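Local coordinates for capsid protein (Macrobrachium rosenbergii nodavirus, PDB 5YKU), which forms the capsid of a prawn nodavirus and, through this zinc-bound protrusion domain, probably its dimeric surface spikes, at residues I61-I72 with D83-N91; F42-V51 with K111-R119. All coordinates share one frame; numbering follows the deposited sequence.

Interaction 1: residues I61-I72 with D83-N91; sequences ITCNEVDAVGSI and DGYISFQAN. With ZN (zinc ion), chain C.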
loop_
_atom_site.group_PDB
_atom_site.type_symbol
_atom_site.label_atom_id
_atom_site.label_comp_id
_atom_site.label_asym_id
_atom_site.label_seq_id
_atom_site.Cartn_x
_atom_site.Cartn_y
_atom_site.Cartn_z
ATOM N N ILE A 61 -5.697 -2.323 -5.023
ATOM C CA ILE A 61 -5.714 -2.392 -3.554
ATOM C C ILE A 61 -6.640 -1.384 -3.003
ATOM O O ILE A 61 -6.638 -0.220 -3.411
ATOM C CB ILE A 61 -4.309 -2.198 -2.974
ATOM C CG1 ILE A 61 -3.412 -3.220 -3.747
ATOM C CG2 ILE A 61 -4.333 -2.319 -1.448
ATOM C CD1 ILE A 61 -2.104 -3.319 -3.163
ATOM N N THR A 62 -7.440 -1.808 -2.003
ATOM C CA THR A 62 -8.240 -0.917 -1.201
ATOM C C THR A 62 -8.000 -1.245 0.277
ATOM O O THR A 62 -7.442 -2.327 0.584
ATOM C CB THR A 62 -9.735 -1.042 -1.575
ATOM O OG1 THR A 62 -10.148 -2.403 -1.353
ATOM C CG2 THR A 62 -10.023 -0.599 -2.948
ATOM N N CYS A 63 -8.429 -0.382 1.171
ATOM C CA CYS A 63 -8.245 -0.591 2.623
ATOM C C CYS A 63 -9.568 -0.868 3.312
ATOM O O CYS A 63 -10.573 -0.214 2.981
ATOM C CB CYS A 63 -7.613 0.652 3.210
ATOM S SG CYS A 63 -7.246 0.570 4.961
ATOM N N ASN A 64 -9.563 -1.841 4.184
ATOM C CA ASN A 64 -10.791 -2.290 4.877
ATOM C C ASN A 64 -11.037 -1.507 6.109
ATOM O O ASN A 64 -12.114 -1.688 6.680
ATOM C CB ASN A 64 -10.612 -3.756 5.291
ATOM C CG ASN A 64 -10.499 -4.722 4.193
ATOM O OD1 ASN A 64 -10.318 -4.462 3.078
ATOM N ND2 ASN A 64 -10.559 -5.974 4.604
ATOM N N GLU A 65 -10.174 -0.656 6.575
ATOM C CA GLU A 65 -10.356 0.111 7.818
ATOM C C GLU A 65 -11.577 1.047 7.715
ATOM O O GLU A 65 -11.790 1.642 6.664
ATOM C CB GLU A 65 -9.120 0.884 8.275
ATOM C CG GLU A 65 -7.967 0.014 8.585
ATOM C CD GLU A 65 -8.262 -1.156 9.536
ATOM O OE1 GLU A 65 -8.813 -0.834 10.624
ATOM O OE2 GLU A 65 -7.899 -2.346 9.229
ATOM N N VAL A 66 -12.327 1.218 8.775
ATOM C CA VAL A 66 -13.375 2.168 8.777
ATOM C C VAL A 66 -12.849 3.543 8.352
ATOM O O VAL A 66 -11.815 3.960 8.805
ATOM C CB VAL A 66 -14.046 2.192 10.153
ATOM C CG1 VAL A 66 -15.019 3.311 10.284
ATOM C CG2 VAL A 66 -14.791 0.866 10.414
ATOM N N ASP A 67 -13.555 4.176 7.447
ATOM C CA ASP A 67 -13.284 5.492 6.996
ATOM C C ASP A 67 -12.072 5.627 6.082
ATOM O O ASP A 67 -11.862 6.694 5.594
ATOM C CB ASP A 67 -13.212 6.545 8.131
ATOM C CG ASP A 67 -14.650 6.949 8.671
ATOM O OD1 ASP A 67 -15.616 6.355 8.166
ATOM O OD2 ASP A 67 -14.586 7.761 9.552
ATOM N N ALA A 68 -11.463 4.534 5.686
ATOM C CA ALA A 68 -10.343 4.634 4.721
ATOM C C ALA A 68 -10.930 4.909 3.388
ATOM O O ALA A 68 -12.014 4.392 3.019
ATOM C CB ALA A 68 -9.563 3.320 4.676
ATOM N N VAL A 69 -10.249 5.687 2.597
ATOM C CA VAL A 69 -10.705 6.059 1.227
ATOM C C VAL A 69 -9.559 6.001 0.252
ATOM O O VAL A 69 -8.434 6.419 0.551
ATOM C CB VAL A 69 -11.238 7.465 1.205
ATOM C CG1 VAL A 69 -11.703 7.922 -0.206
ATOM C CG2 VAL A 69 -12.483 7.608 2.165
ATOM N N GLY A 70 -9.830 5.434 -0.887
ATOM C CA GLY A 70 -8.945 5.434 -2.007
ATOM C C GLY A 70 -8.707 4.080 -2.562
ATOM O O GLY A 70 -9.170 3.043 -2.082
ATOM N N SER A 71 -7.925 4.025 -3.636
ATOM C CA SER A 71 -7.504 2.814 -4.288
ATOM C C SER A 71 -6.161 3.002 -4.881
ATOM O O SER A 71 -5.812 4.129 -5.243
ATOM C CB SER A 71 -8.539 2.442 -5.357
ATOM O OG SER A 71 -8.355 1.278 -6.106
ATOM N N ILE A 72 -5.399 1.942 -4.916
ATOM C CA ILE A 72 -4.077 1.895 -5.516
ATOM C C ILE A 72 -4.049 0.898 -6.686
ATOM O O ILE A 72 -4.602 -0.199 -6.567
ATOM C CB ILE A 72 -2.974 1.570 -4.503
ATOM C CG1 ILE A 72 -2.830 2.682 -3.520
ATOM C CG2 ILE A 72 -1.652 1.271 -5.176
ATOM C CD1 ILE A 72 -1.921 2.467 -2.353
ATOM N N ASP A 83 -0.230 4.041 -9.351
ATOM C CA ASP A 83 -1.172 5.181 -9.238
ATOM C C ASP A 83 -2.107 4.976 -8.068
ATOM O O ASP A 83 -2.271 3.916 -7.506
ATOM C CB ASP A 83 -1.928 5.363 -10.585
ATOM C CG ASP A 83 -2.633 6.770 -10.784
ATOM O OD1 ASP A 83 -2.454 7.641 -9.996
ATOM O OD2 ASP A 83 -3.299 6.771 -11.881
ATOM N N GLY A 84 -2.732 6.081 -7.734
ATOM C CA GLY A 84 -3.695 6.145 -6.648
ATOM C C GLY A 84 -3.025 6.346 -5.299
ATOM O O GLY A 84 -1.772 6.520 -5.159
ATOM N N TYR A 85 -3.848 6.344 -4.235
ATOM C CA TYR A 85 -3.333 6.411 -2.879
ATOM C C TYR A 85 -4.515 6.048 -2.002
ATOM O O TYR A 85 -5.659 6.052 -2.428
ATOM C CB TYR A 85 -2.814 7.791 -2.503
ATOM C CG TYR A 85 -3.894 8.846 -2.454
ATOM C CD1 TYR A 85 -4.196 9.622 -3.589
ATOM C CD2 TYR A 85 -4.562 9.133 -1.335
ATOM C CE1 TYR A 85 -5.173 10.575 -3.584
ATOM C CE2 TYR A 85 -5.590 10.099 -1.301
ATOM C CZ TYR A 85 -5.884 10.762 -2.439
ATOM O OH TYR A 85 -6.860 11.737 -2.363
ATOM N N ILE A 86 -4.193 5.689 -0.752
ATOM C CA ILE A 86 -5.278 5.463 0.262
ATOM C C ILE A 86 -4.994 6.332 1.468
ATOM O O ILE A 86 -3.839 6.340 1.958
ATOM C CB ILE A 86 -5.354 3.995 0.628
ATOM C CG1 ILE A 86 -5.730 3.139 -0.614
ATOM C CG2 ILE A 86 -6.328 3.756 1.752
ATOM C CD1 ILE A 86 -5.476 1.672 -0.482
ATOM N N SER A 87 -5.981 7.013 2.009
ATOM C CA SER A 87 -5.948 7.629 3.297
ATOM C C SER A 87 -6.576 6.719 4.274
ATOM O O SER A 87 -7.657 6.201 4.024
ATOM C CB SER A 87 -6.688 8.925 3.226
ATOM O OG SER A 87 -8.020 8.695 2.960
ATOM N N PHE A 88 -5.898 6.479 5.386
ATOM C CA PHE A 88 -6.403 5.569 6.388
ATOM C C PHE A 88 -5.850 5.908 7.748
ATOM O O PHE A 88 -4.816 6.545 7.894
ATOM C CB PHE A 88 -6.092 4.101 6.036
ATOM C CG PHE A 88 -4.653 3.741 6.186
ATOM C CD1 PHE A 88 -3.736 4.036 5.207
ATOM C CD2 PHE A 88 -4.227 3.129 7.324
ATOM C CE1 PHE A 88 -2.360 3.723 5.398
ATOM C CE2 PHE A 88 -2.860 2.841 7.505
ATOM C CZ PHE A 88 -1.940 3.150 6.542
ATOM N N GLN A 89 -6.496 5.373 8.769
ATOM C CA GLN A 89 -6.077 5.485 10.143
ATOM C C GLN A 89 -5.741 4.082 10.614
ATOM O O GLN A 89 -6.505 3.139 10.377
ATOM C CB GLN A 89 -7.193 6.075 10.995
ATOM C CG GLN A 89 -6.869 6.331 12.457
ATOM C CD GLN A 89 -8.026 7.095 13.071
ATOM O OE1 GLN A 89 -8.673 7.895 12.419
ATOM N NE2 GLN A 89 -8.420 6.625 14.176
ATOM N N ALA A 90 -4.557 3.912 11.216
ATOM C CA ALA A 90 -4.220 2.617 11.849
ATOM C C ALA A 90 -5.245 2.368 12.974
ATOM O O ALA A 90 -5.701 3.281 13.652
ATOM C CB ALA A 90 -2.812 2.581 12.398
ATOM N N ASN A 91 -5.504 1.072 13.194
ATOM C CA ASN A 91 -6.423 0.668 14.285
ATOM C C ASN A 91 -5.703 0.787 15.615
ATOM O O ASN A 91 -4.568 1.236 15.730
ATOM C CB ASN A 91 -7.030 -0.677 13.941
ATOM C CG ASN A 91 -6.066 -1.801 14.093
ATOM O OD1 ASN A 91 -4.953 -1.660 14.611
ATOM N ND2 ASN A 91 -6.509 -2.963 13.603
HETATM ZN ZN ZN C . -16.593 8.182 9.555
HETATM O O HOH W 1 -8.555 1.770 11.686
HETATM O O HOH W 2 -9.127 -2.888 12.355
HETATM O O HOH W 3 -9.259 5.000 8.067
#

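Interaction 2: residues F42-V51 with K111-R119; sequences FIIVPYMDRV and KPYQYRIIR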
loop_
_atom_site.group_PDB
_atom_site.type_symbol
_atom_site.label_atom_id
_atom_site.label_comp_id
_atom_site.label_asym_id
_atom_site.label_seq_id
_atom_site.Cartn_x
_atom_site.Cartn_y
_atom_site.Cartn_z
ATOM N N PHE A 42 -2.500 8.254 8.177
ATOM C CA PHE A 42 -1.468 8.012 7.167
ATOM C C PHE A 42 -2.011 8.216 5.802
ATOM O O PHE A 42 -3.257 8.143 5.521
ATOM C CB PHE A 42 -1.007 6.576 7.254
ATOM C CG PHE A 42 -0.395 6.219 8.571
ATOM C CD1 PHE A 42 0.976 6.456 8.768
ATOM C CD2 PHE A 42 -1.129 5.652 9.613
ATOM C CE1 PHE A 42 1.588 6.090 9.990
ATOM C CE2 PHE A 42 -0.550 5.329 10.812
ATOM C CZ PHE A 42 0.832 5.533 11.034
ATOM N N ILE A 43 -1.082 8.373 4.847
ATOM C CA ILE A 43 -1.331 8.148 3.398
ATOM C C ILE A 43 -0.418 7.044 2.952
ATOM O O ILE A 43 0.777 7.067 3.293
ATOM C CB ILE A 43 -1.013 9.461 2.633
ATOM C CG1 ILE A 43 -1.952 10.563 2.886
ATOM C CG2 ILE A 43 -1.043 9.188 1.103
ATOM C CD1 ILE A 43 -3.372 10.362 2.381
ATOM N N ILE A 44 -0.894 6.091 2.204
ATOM C CA ILE A 44 -0.038 5.071 1.530
ATOM C C ILE A 44 -0.137 5.306 0.026
ATOM O O ILE A 44 -1.263 5.504 -0.521
ATOM C CB ILE A 44 -0.470 3.657 1.976
ATOM C CG1 ILE A 44 0.417 2.580 1.372
ATOM C CG2 ILE A 44 -1.956 3.365 1.719
ATOM C CD1 ILE A 44 0.194 1.245 1.967
ATOM N N VAL A 45 1.005 5.280 -0.580
ATOM C CA VAL A 45 1.133 5.461 -2.029
ATOM C C VAL A 45 1.928 4.346 -2.647
ATOM O O VAL A 45 2.749 3.717 -1.959
ATOM C CB VAL A 45 1.846 6.793 -2.414
ATOM C CG1 VAL A 45 1.030 7.940 -1.905
ATOM C CG2 VAL A 45 3.267 6.871 -1.886
ATOM N N PRO A 46 1.682 3.985 -3.871
ATOM C CA PRO A 46 2.520 3.040 -4.589
ATOM C C PRO A 46 3.818 3.630 -4.963
ATOM O O PRO A 46 3.908 4.840 -5.190
ATOM C CB PRO A 46 1.683 2.676 -5.797
ATOM C CG PRO A 46 0.898 3.968 -6.088
ATOM C CD PRO A 46 0.646 4.562 -4.737
ATOM N N TYR A 47 4.830 2.825 -5.072
ATOM C CA TYR A 47 6.089 3.203 -5.775
ATOM C C TYR A 47 6.506 2.018 -6.579
ATOM O O TYR A 47 5.937 0.918 -6.443
ATOM C CB TYR A 47 7.192 3.725 -4.831
ATOM C CG TYR A 47 7.965 2.680 -4.060
ATOM C CD1 TYR A 47 9.173 2.196 -4.597
ATOM C CD2 TYR A 47 7.595 2.187 -2.836
ATOM C CE1 TYR A 47 9.939 1.256 -3.924
ATOM C CE2 TYR A 47 8.312 1.256 -2.160
ATOM C CZ TYR A 47 9.470 0.792 -2.745
ATOM O OH TYR A 47 10.208 -0.183 -2.029
HETATM N N MSE A 48 7.479 2.159 -7.427
HETATM C CA MSE A 48 7.990 1.073 -8.245
HETATM C C MSE A 48 9.482 1.167 -8.361
HETATM O O MSE A 48 10.076 2.171 -8.774
HETATM C CB MSE A 48 7.292 1.033 -9.596
HETATM C CG MSE A 48 7.450 -0.260 -10.320
HETATM SE SE MSE A 48 6.115 -0.451 -11.780
HETATM C CE MSE A 48 4.521 -0.692 -10.701
ATOM N N ASP A 49 10.113 0.016 -8.135
ATOM C CA ASP A 49 11.523 -0.207 -8.431
ATOM C C ASP A 49 11.574 -1.689 -8.754
ATOM O O ASP A 49 11.823 -2.511 -7.849
ATOM C CB ASP A 49 12.432 0.193 -7.258
ATOM C CG ASP A 49 13.828 -0.127 -7.557
ATOM O OD1 ASP A 49 14.231 -0.421 -8.658
ATOM O OD2 ASP A 49 14.710 0.016 -6.596
ATOM N N ARG A 50 11.240 -2.045 -9.980
ATOM C CA ARG A 50 10.788 -3.424 -10.251
ATOM C C ARG A 50 10.846 -3.705 -11.711
ATOM O O ARG A 50 10.259 -2.966 -12.541
ATOM C CB ARG A 50 9.356 -3.536 -9.763
ATOM C CG ARG A 50 8.734 -4.914 -9.876
ATOM C CD ARG A 50 7.275 -4.862 -9.476
ATOM N NE ARG A 50 6.560 -6.130 -9.578
ATOM C CZ ARG A 50 5.968 -6.615 -10.659
ATOM N NH1 ARG A 50 6.100 -6.049 -11.847
ATOM N NH2 ARG A 50 5.252 -7.720 -10.529
ATOM N N VAL A 51 11.553 -4.750 -12.113
ATOM C CA VAL A 51 11.580 -5.201 -13.456
ATOM C C VAL A 51 10.214 -5.650 -13.888
ATOM O O VAL A 51 9.556 -6.419 -13.181
ATOM C CB VAL A 51 12.629 -6.290 -13.656
ATOM C CG1 VAL A 51 12.570 -6.920 -15.022
ATOM C CG2 VAL A 51 14.008 -5.818 -13.309
ATOM N N LYS A 111 7.295 -10.832 -8.830
ATOM C CA LYS A 111 7.943 -9.866 -7.942
ATOM C C LYS A 111 6.906 -9.040 -7.198
ATOM O O LYS A 111 5.876 -8.649 -7.818
ATOM C CB LYS A 111 8.854 -8.956 -8.693
ATOM C CG LYS A 111 9.953 -9.744 -9.433
ATOM C CD LYS A 111 10.919 -8.861 -10.087
ATOM C CE LYS A 111 12.031 -9.644 -10.818
ATOM N NZ LYS A 111 11.511 -10.302 -12.047
ATOM N N PRO A 112 7.074 -8.712 -5.967
ATOM C CA PRO A 112 6.086 -7.924 -5.234
ATOM C C PRO A 112 5.925 -6.530 -5.816
ATOM O O PRO A 112 6.862 -5.926 -6.333
ATOM C CB PRO A 112 6.617 -7.836 -3.832
ATOM C CG PRO A 112 7.589 -9.028 -3.703
ATOM C CD PRO A 112 8.143 -9.250 -5.045
ATOM N N TYR A 113 4.696 -6.038 -5.735
ATOM C CA TYR A 113 4.476 -4.603 -5.861
ATOM C C TYR A 113 4.768 -3.977 -4.529
ATOM O O TYR A 113 4.810 -4.645 -3.457
ATOM C CB TYR A 113 3.070 -4.352 -6.372
ATOM C CG TYR A 113 2.940 -4.679 -7.861
ATOM C CD1 TYR A 113 3.729 -3.974 -8.774
ATOM C CD2 TYR A 113 2.056 -5.595 -8.339
ATOM C CE1 TYR A 113 3.643 -4.211 -10.174
ATOM C CE2 TYR A 113 1.947 -5.863 -9.724
ATOM C CZ TYR A 113 2.762 -5.171 -10.603
ATOM O OH TYR A 113 2.700 -5.372 -11.949
ATOM N N GLN A 114 5.004 -2.654 -4.535
ATOM C CA GLN A 114 5.727 -1.925 -3.459
ATOM C C GLN A 114 4.971 -0.712 -3.038
ATOM O O GLN A 114 4.344 -0.024 -3.839
ATOM C CB GLN A 114 7.093 -1.521 -4.016
ATOM C CG GLN A 114 7.970 -2.745 -4.424
ATOM C CD GLN A 114 8.947 -2.378 -5.486
ATOM O OE1 GLN A 114 8.595 -1.882 -6.581
ATOM N NE2 GLN A 114 10.217 -2.638 -5.285
ATOM N N TYR A 115 5.019 -0.402 -1.764
ATOM C CA TYR A 115 4.302 0.690 -1.187
ATOM C C TYR A 115 5.156 1.518 -0.256
ATOM O O TYR A 115 6.174 1.074 0.277
ATOM C CB TYR A 115 3.027 0.200 -0.456
ATOM C CG TYR A 115 3.316 -0.553 0.813
ATOM C CD1 TYR A 115 3.682 0.081 1.985
ATOM C CD2 TYR A 115 3.158 -1.945 0.843
ATOM C CE1 TYR A 115 3.868 -0.705 3.156
ATOM C CE2 TYR A 115 3.436 -2.696 1.926
ATOM C CZ TYR A 115 3.762 -2.054 3.093
ATOM O OH TYR A 115 4.032 -2.837 4.236
ATOM N N ARG A 116 4.756 2.800 -0.096
ATOM C CA ARG A 116 5.404 3.802 0.783
ATOM C C ARG A 116 4.345 4.390 1.676
ATOM O O ARG A 116 3.308 4.839 1.167
ATOM C CB ARG A 116 6.101 4.838 -0.067
ATOM C CG ARG A 116 6.784 5.909 0.785
ATOM C CD ARG A 116 7.431 6.988 -0.113
ATOM N NE ARG A 116 8.342 6.440 -1.091
ATOM C CZ ARG A 116 9.534 5.950 -0.862
ATOM N NH1 ARG A 116 10.101 6.025 0.312
ATOM N NH2 ARG A 116 10.209 5.473 -1.916
ATOM N N ILE A 117 4.614 4.441 2.940
ATOM C CA ILE A 117 3.681 5.064 3.905
ATOM C C ILE A 117 4.204 6.374 4.336
ATOM O O ILE A 117 5.431 6.543 4.630
ATOM C CB ILE A 117 3.439 4.138 5.098
ATOM C CG1 ILE A 117 2.635 2.918 4.621
ATOM C CG2 ILE A 117 2.700 4.886 6.223
ATOM C CD1 ILE A 117 2.383 1.837 5.624
ATOM N N ILE A 118 3.360 7.395 4.246
ATOM C CA ILE A 118 3.663 8.767 4.619
ATOM C C ILE A 118 2.947 9.090 5.903
ATOM O O ILE A 118 1.677 8.942 6.010
ATOM C CB ILE A 118 3.305 9.772 3.573
ATOM C CG1 ILE A 118 4.119 9.438 2.316
ATOM C CG2 ILE A 118 3.578 11.191 4.015
ATOM C CD1 ILE A 118 3.589 10.118 1.111
ATOM N N ARG A 119 3.669 9.583 6.933
ATOM C CA ARG A 119 3.125 9.948 8.215
ATOM C C ARG A 119 3.484 11.367 8.566
ATOM O O ARG A 119 4.679 11.713 8.570
ATOM C CB ARG A 119 3.758 9.035 9.306
ATOM C CG ARG A 119 3.308 9.356 10.704
ATOM C CD ARG A 119 4.133 8.564 11.712
ATOM N NE ARG A 119 4.012 9.060 13.071
ATOM C CZ ARG A 119 4.921 8.920 14.026
ATOM N NH1 ARG A 119 4.654 9.493 15.162
ATOM N NH2 ARG A 119 6.060 8.282 13.717
HETATM O O HOH W 4 5.870 -1.746 -7.207
HETATM O O HOH W 5 8.999 -9.168 -13.000
#

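Interaction 1: residues I61-I72 with D83-N91
Asp83 O faces Ile72 CA at 3.4 Å, a C-H...O contact within the antiparallel pairing, which continues to Ser73, and Ile72 CG2 also packs on this carbonyl. Gly84 follows: its backbone lies close to Ile72 as a non-hydrogen-bonded pair (CA-CA 4.4 Å), while Ile72 CG1 reaches on to Tyr85 CA. Ile86 spans two strands. Its CG1 lies against the carbonyl group of Gly70, and with CG2 anti to the backbone N and CG1 beside it (chi1 -63°) the two branches part: CG2 meets Cys63 CB at 3.7 Å, and CD1 rests on Ile61 O and Thr62 CA. At Ser87 the ladder is well formed, Val69 N to Ser87 O 3.0 Å and Ser87 N to Val69 O 2.9 Å; Ser87 OG adds a weak bond to Val69 O. Phe88 CB packs against both Ala68 CB (3.8 Å) and Cys63 SG (3.9 Å), which lie on the same side of it, the sulfur oblique to the ring. At the end of the strand, waters take over: one joins Gln89 O to Glu65 OE1, another joins Asn91 ND2 to the same oxygen, and a third links Gln89 N with Val66 O. Glu65 OE2 is held by Thr97 N, and Asn91 OD1 accepts from Glu95 N and Ile93 N. The geometry is that of an antiparallel beta hairpin, preceded by a type II turn, Glu65 to Ala68, whose Asp67 binds zinc through both carboxylate oxygens, OD2 the closer at 2.0 Å.

Interaction 2: residues F42-V51 with K111-R119
Two neighbouring antiparallel strands of the domain's all-beta sheet, 41-47 and 114-121, form this contact, and the loop residues at one end extend it. The register rests on paired backbone bonds: Ile43 with Ile118 and Val45 with Arg116 each exchange two, and Tyr47 N donates to Gln114 O. On the buried face Phe42 CD1 touches Ile117 CG2 at 3.5 Å, and CE1 of the same ring lies against Arg119 CB. Next along, Ile44 CD1 meets Tyr115 CD1 at 3.7 Å, oblique to the tyrosine ring. The other face carries Tyr47, sandwiched between two side chains: Gln114 CB makes a CH-pi contact, 3.7 Å from the ring centroid, and the guanidinium of Arg116 sits over the opposite face in a longer cation-pi contact, its NH1 bonded to Ala13 O. Where strand 41-47 gives way to loop, the Gln114 amide bridges the Asp49 backbone, with Asp49 N to Gln114 OE1 at 2.9 Å and Gln114 NE2 to Asp49 O at 3.0 Å. Arg50, CG anti to the backbone N (chi1 -176°) and extended as far as NE, lays its guanidinium flat on the Tyr113 ring, centres 3.8 Å apart and planes at 18°. Lys111 O lies at the edge of that guanidinium, in its plane, and accepts side-on from both NE (3.1 Å) and NH2 (2.9 Å). Gln57 OE1 takes a further bond from NH2. The stack on Tyr113 and the in-plane bonds to Lys111 O thus fix the rotation of the guanidinium, while the Asp76 carboxylate, in a salt bridge to NH1, probably balances its charge.

Following the chain from the N terminus, 42-51 comes first and 111-119 last, so interaction 2 closes a long loop of 59 intervening residues. Interaction 1 is nested inside it and closes a much shorter loop, with ten residues between 61-72 and 83-91; the two do not cross. They meet through strand 81-89, which lies beside strand 41-47: Phe88 O and Phe42 N are 2.9 Å apart, as are Ile86 N and Ile44 O, both probable hydrogen bonds. Together the contacts account for a continuous run of the sheet, in the order 114-121, 41-47, 81-89, 69-75, 57-63, joining the C-terminal strand to the middle of the chain.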